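PDB 3STO: serine protease inhibitor from Schistosoma haematobium, which probably inhibits serine endopeptidases by the trapping mechanism of the serpins. Local coordinates for residues Phe202-Thr207 against Leu348-Ile353; Val115-Gly120 against Asp140-Leu145. All coordinates share one frame; numbering follows the deposited sequence.

Interaction 1 (Phe202-Thr207 against Leu348-Ile353)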
loop_
_atom_site.group_PDB
_atom_site.type_symbol
_atom_site.label_atom_id
_atom_site.label_comp_id
_atom_site.label_asym_id
_atom_site.label_seq_id
_atom_site.Cartn_x
_atom_site.Cartn_y
_atom_site.Cartn_z
ATOM N N PHE A 202 8.088 -12.809 -18.402
ATOM C CA PHE A 202 7.460 -13.997 -18.956
ATOM C C PHE A 202 7.402 -13.787 -20.444
ATOM O O PHE A 202 7.293 -12.660 -20.889
ATOM C CB PHE A 202 6.028 -14.155 -18.429
ATOM C CG PHE A 202 5.933 -14.455 -16.944
ATOM C CD1 PHE A 202 5.891 -13.420 -16.011
ATOM C CD2 PHE A 202 5.867 -15.773 -16.489
ATOM C CE1 PHE A 202 5.768 -13.691 -14.658
ATOM C CE2 PHE A 202 5.754 -16.067 -15.135
ATOM C CZ PHE A 202 5.702 -14.998 -14.198
ATOM N N GLU A 203 7.500 -14.871 -21.209
ATOM C CA GLU A 203 7.283 -14.835 -22.651
ATOM C C GLU A 203 5.793 -15.060 -22.865
ATOM O O GLU A 203 5.264 -16.070 -22.423
ATOM C CB GLU A 203 8.091 -15.967 -23.310
ATOM C CG GLU A 203 8.704 -15.658 -24.700
ATOM C CD GLU A 203 7.749 -14.934 -25.628
ATOM O OE1 GLU A 203 6.723 -15.521 -25.994
ATOM O OE2 GLU A 203 8.008 -13.762 -25.987
ATOM N N PRO A 204 5.106 -14.107 -23.507
ATOM C CA PRO A 204 3.661 -14.126 -23.786
ATOM C C PRO A 204 3.190 -15.364 -24.562
ATOM O O PRO A 204 2.072 -15.852 -24.338
ATOM C CB PRO A 204 3.461 -12.897 -24.678
ATOM C CG PRO A 204 4.592 -12.019 -24.361
ATOM C CD PRO A 204 5.753 -12.910 -24.061
ATOM N N HIS A 205 4.015 -15.849 -25.483
ATOM C CA HIS A 205 3.682 -17.069 -26.228
ATOM C C HIS A 205 3.459 -18.230 -25.298
ATOM O O HIS A 205 2.817 -19.206 -25.683
ATOM C CB HIS A 205 4.753 -17.439 -27.260
ATOM C CG HIS A 205 4.716 -16.563 -28.476
ATOM N ND1 HIS A 205 5.841 -15.985 -29.015
ATOM C CD2 HIS A 205 3.672 -16.110 -29.207
ATOM C CE1 HIS A 205 5.497 -15.235 -30.049
ATOM N NE2 HIS A 205 4.187 -15.293 -30.185
ATOM N N TYR A 206 3.973 -18.127 -24.073
ATOM C CA TYR A 206 3.775 -19.194 -23.116
ATOM C C TYR A 206 2.604 -18.926 -22.206
ATOM O O TYR A 206 2.323 -19.692 -21.296
ATOM C CB TYR A 206 5.030 -19.473 -22.335
ATOM C CG TYR A 206 6.191 -19.740 -23.241
ATOM C CD1 TYR A 206 6.057 -20.577 -24.335
ATOM C CD2 TYR A 206 7.425 -19.142 -23.017
ATOM C CE1 TYR A 206 7.123 -20.823 -25.185
ATOM C CE2 TYR A 206 8.496 -19.379 -23.858
ATOM C CZ TYR A 206 8.340 -20.224 -24.941
ATOM O OH TYR A 206 9.402 -20.467 -25.776
ATOM N N THR A 207 1.892 -17.852 -22.484
ATOM C CA THR A 207 0.729 -17.525 -21.690
ATOM C C THR A 207 -0.455 -18.264 -22.315
ATOM O O THR A 207 -0.635 -18.227 -23.531
ATOM C CB THR A 207 0.481 -15.983 -21.655
ATOM O OG1 THR A 207 1.630 -15.328 -21.099
ATOM C CG2 THR A 207 -0.795 -15.629 -20.859
ATOM N N LEU A 348 -0.579 -6.991 -12.941
ATOM C CA LEU A 348 0.513 -7.919 -13.260
ATOM C C LEU A 348 0.369 -8.456 -14.686
ATOM O O LEU A 348 -0.713 -8.852 -15.102
ATOM C CB LEU A 348 0.476 -9.092 -12.286
ATOM C CG LEU A 348 1.704 -9.604 -11.558
ATOM C CD1 LEU A 348 1.983 -8.710 -10.384
ATOM C CD2 LEU A 348 1.379 -11.009 -11.068
ATOM N N ASN A 349 1.456 -8.460 -15.439
ATOM C CA ASN A 349 1.444 -9.023 -16.769
ATOM C C ASN A 349 2.844 -9.560 -17.046
ATOM O O ASN A 349 3.659 -9.624 -16.129
ATOM C CB ASN A 349 0.956 -7.996 -17.821
ATOM C CG ASN A 349 1.905 -6.808 -17.972
ATOM O OD1 ASN A 349 3.066 -6.880 -17.589
ATOM N ND2 ASN A 349 1.416 -5.715 -18.541
ATOM N N GLU A 350 3.114 -9.948 -18.298
ATOM C CA GLU A 350 4.382 -10.565 -18.694
ATOM C C GLU A 350 5.586 -9.635 -18.605
ATOM O O GLU A 350 6.701 -10.093 -18.436
ATOM C CB GLU A 350 4.303 -11.124 -20.127
ATOM C CG GLU A 350 3.370 -12.298 -20.304
ATOM C CD GLU A 350 1.928 -11.890 -20.615
ATOM O OE1 GLU A 350 1.595 -10.676 -20.526
ATOM O OE2 GLU A 350 1.130 -12.799 -20.950
ATOM N N SER A 351 5.353 -8.340 -18.753
ATOM C CA SER A 351 6.410 -7.336 -18.684
ATOM C C SER A 351 6.794 -7.001 -17.255
ATOM O O SER A 351 7.978 -6.771 -16.970
ATOM C CB SER A 351 5.988 -6.050 -19.396
ATOM O OG SER A 351 5.704 -6.285 -20.758
ATOM N N GLY A 352 5.807 -6.938 -16.358
ATOM C CA GLY A 352 6.100 -6.603 -14.977
ATOM C C GLY A 352 4.870 -6.200 -14.203
ATOM O O GLY A 352 3.810 -6.776 -14.386
ATOM N N ILE A 353 5.038 -5.213 -13.323
ATOM C CA ILE A 353 3.980 -4.688 -12.470
ATOM C C ILE A 353 3.692 -3.271 -12.907
ATOM O O ILE A 353 4.608 -2.483 -13.053
ATOM C CB ILE A 353 4.402 -4.736 -10.994
ATOM C CG1 ILE A 353 4.584 -6.194 -10.574
ATOM C CG2 ILE A 353 3.385 -4.041 -10.084
ATOM C CD1 ILE A 353 5.174 -6.338 -9.185
#

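Interaction 2 (Val115-Gly120 against Asp140-Leu145)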
loop_
_atom_site.group_PDB
_atom_site.type_symbol
_atom_site.label_atom_id
_atom_site.label_comp_id
_atom_site.label_asym_id
_atom_site.label_seq_id
_atom_site.Cartn_x
_atom_site.Cartn_y
_atom_site.Cartn_z
ATOM N N VAL A 115 8.679 4.039 -7.468
ATOM C CA VAL A 115 7.589 4.250 -6.537
ATOM C C VAL A 115 7.112 5.700 -6.606
ATOM O O VAL A 115 7.921 6.623 -6.523
ATOM C CB VAL A 115 8.038 3.987 -5.102
ATOM C CG1 VAL A 115 6.822 3.998 -4.149
ATOM C CG2 VAL A 115 8.835 2.704 -5.016
ATOM N N ARG A 116 5.806 5.898 -6.769
ATOM C CA ARG A 116 5.238 7.235 -6.717
ATOM C C ARG A 116 4.244 7.315 -5.562
ATOM O O ARG A 116 3.204 6.624 -5.535
ATOM C CB ARG A 116 4.600 7.645 -8.042
ATOM N N ILE A 117 4.607 8.139 -4.586
ATOM C CA ILE A 117 3.779 8.373 -3.421
ATOM C C ILE A 117 3.023 9.684 -3.617
ATOM O O ILE A 117 3.628 10.719 -3.975
ATOM C CB ILE A 117 4.670 8.511 -2.186
ATOM C CG1 ILE A 117 5.381 7.177 -1.902
ATOM C CG2 ILE A 117 3.860 9.066 -0.989
ATOM C CD1 ILE A 117 6.853 7.328 -1.566
ATOM N N SER A 118 1.710 9.657 -3.419
ATOM C CA SER A 118 0.945 10.901 -3.572
ATOM C C SER A 118 -0.134 11.054 -2.518
ATOM O O SER A 118 -0.979 10.159 -2.323
ATOM C CB SER A 118 0.304 10.992 -4.952
ATOM O OG SER A 118 1.282 11.000 -5.966
ATOM N N THR A 119 -0.090 12.198 -1.839
ATOM C CA THR A 119 -1.155 12.590 -0.932
ATOM C C THR A 119 -1.831 13.884 -1.386
ATOM O O THR A 119 -1.176 14.907 -1.555
ATOM C CB THR A 119 -0.645 12.751 0.500
ATOM O OG1 THR A 119 -0.247 11.472 0.990
ATOM C CG2 THR A 119 -1.747 13.306 1.397
ATOM N N GLY A 120 -3.140 13.818 -1.605
ATOM C CA GLY A 120 -3.912 15.005 -1.882
ATOM C C GLY A 120 -4.720 15.389 -0.662
ATOM O O GLY A 120 -5.468 14.573 -0.107
ATOM N N ASP A 140 6.771 20.314 0.460
ATOM C CA ASP A 140 6.691 18.856 0.539
ATOM C C ASP A 140 6.472 18.237 -0.838
ATOM O O ASP A 140 5.501 18.569 -1.555
ATOM C CB ASP A 140 5.559 18.412 1.460
ATOM C CG ASP A 140 5.605 16.925 1.754
ATOM O OD1 ASP A 140 5.328 16.105 0.842
ATOM O OD2 ASP A 140 5.930 16.576 2.906
ATOM N N SER A 141 7.358 17.309 -1.177
ATOM C CA SER A 141 7.416 16.737 -2.520
ATOM C C SER A 141 6.192 15.913 -2.879
ATOM O O SER A 141 5.566 16.132 -3.928
ATOM C CB SER A 141 8.664 15.873 -2.673
ATOM O OG SER A 141 8.796 15.454 -4.009
ATOM N N GLU A 142 5.852 14.959 -2.018
ATOM C CA GLU A 142 4.748 14.063 -2.322
ATOM C C GLU A 142 3.375 14.590 -1.864
ATOM O O GLU A 142 2.356 13.961 -2.131
ATOM C CB GLU A 142 4.991 12.657 -1.747
ATOM C CG GLU A 142 6.429 12.120 -1.789
ATOM C CD GLU A 142 7.094 12.042 -3.202
ATOM O OE1 GLU A 142 6.751 11.098 -4.030
ATOM O OE2 GLU A 142 8.027 12.913 -3.480
ATOM N N GLY A 143 3.336 15.740 -1.198
ATOM C CA GLY A 143 2.073 16.279 -0.706
ATOM C C GLY A 143 1.533 17.454 -1.500
ATOM O O GLY A 143 2.293 18.308 -1.967
ATOM N N GLU A 144 0.212 17.518 -1.643
ATOM C CA GLU A 144 -0.391 18.616 -2.376
ATOM C C GLU A 144 -1.710 19.072 -1.748
ATOM O O GLU A 144 -2.616 18.278 -1.482
ATOM C CB GLU A 144 -0.581 18.232 -3.834
ATOM C CG GLU A 144 -1.050 19.334 -4.762
ATOM C CD GLU A 144 -1.114 18.880 -6.233
ATOM O OE1 GLU A 144 -0.649 17.753 -6.554
ATOM O OE2 GLU A 144 -1.635 19.653 -7.071
ATOM N N LEU A 145 -1.810 20.375 -1.525
ATOM C CA LEU A 145 -3.000 20.965 -0.950
ATOM C C LEU A 145 -3.832 21.482 -2.100
ATOM O O LEU A 145 -3.312 22.120 -3.000
ATOM C CB LEU A 145 -2.596 22.122 -0.035
ATOM C CG LEU A 145 -3.568 22.640 1.030
ATOM C CD1 LEU A 145 -3.165 24.039 1.394
ATOM C CD2 LEU A 145 -4.999 22.650 0.580
#

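Interaction 1 (Phe202-Thr207 against Leu348-Ile353)
The backbones of F202 and E350 come within 4.6 Å at their CA atoms, and the F202 N-H bonds to E350 O (3.0 Å, N-H...O angle 139°), in the carbonyl plane and on a lone pair. The site corresponds to the breach of the serpin fold, at one end of the main sheet, where strand 339-348 probably leads out toward the reactive-centre loop and the turn after strand 186-197 leads to strand 208-215. E350 carries the contact. Its CB packs against F202 O (3.4 Å), and its CG fits against F202 CB (3.7 Å) and the ring of P204. A bend at chi2 (88°) then turns the carboxylate along the loop to T207, which approaches from the opposite direction. Although E350 is buried, its two oxygens have separate partners: OE1 forms a salt bridge with K297, which would help to stabilise the charge, while OE2 takes the T207 hydroxyl. The F202 ring presents an edge to E350 O and also packs on L293, L295 and M225; it meets W198 edge-to-face and K246 in a cation-pi contact. Within 348-353, N349 shapes the turn: its OD1 accepts from G352 N (3.0 Å) in an Asx motif and more weakly from S351 N. N349 O is bonded to the indole N-H of W198, tying the turn to the residue that follows strand 186-197. At T207, OG1 donates to the anti lone pair of E350 OE2 (2.6 Å), and the methyl CG2 rests 3.4 Å from that same oxygen.

Interaction 2 (Val115-Gly120 against Asp140-Leu145)
T119 is bonded on both sides of G143: its N-H meets E142 O almost straight (3.0 Å, 177°), and its O receives E144 N (3.0 Å), a parallel ladder between strands whose axes differ by 20°. A CA-H...O contact from G120 CA to E144 O (3.5 Å) extends it. E142, just ahead of strand 143-148, supplies the largest side-chain contact. Twisted to chi1 -38° and bent again at chi2, it folds back across I117, with CB 3.8 Å from I117 CG2. The fold brings E142 OE1 to 3.1 Å from I117 O; the two are acceptors facing each other, an approach that would tend to raise the proton affinity of the carboxylate. Its other oxygen, OE2, is held by S141 OG (2.7 Å), nearly along the C-O axis, and weakly by N97. I117 is buried, touching F48, L100 and F192 as well. The turn before the strand is drawn in by D140, whose OD1 accepts a weak bond from G143 N and a hydrogen bond from Y93 OH. T119 and E144 point to opposite faces of the sheet. T119 OG1 bonds to T49 of helix 43-55 and weakly to N190, whereas E144, its chain extended, carries its OE1 to the indole N-H of W163. S118 OG likewise reaches Q167, so helix 153-167 is tied to both strands. This is the parallel edge of the serpin's main sheet, sheet A, a beta-alpha-beta crossover in which helix 131-138 links strands 112-124 and 143-148.

How the interactions relate
Both contacts reach the serpin's main sheet through strand 186-197: interaction 2 lies next to it, R116 and S118 pairing with Y193 and V191, while in interaction 1 I353 pairs with D196 near its end. Both are partly buried, but interaction 1 lies farther out, its centre about 23 Å from the chain centre against about 14 Å for interaction 2, and they do not touch. Interaction 2 is regular sheet pairing at an edge, with helices on either face. Interaction 1 joins loop to turn by one backbone bond and one side-chain bond. Each includes a glutamate: E350 is buried and balanced by K297, whereas the partly exposed E142 meets a carbonyl oxygen and takes neutral hydrogen-bond donors.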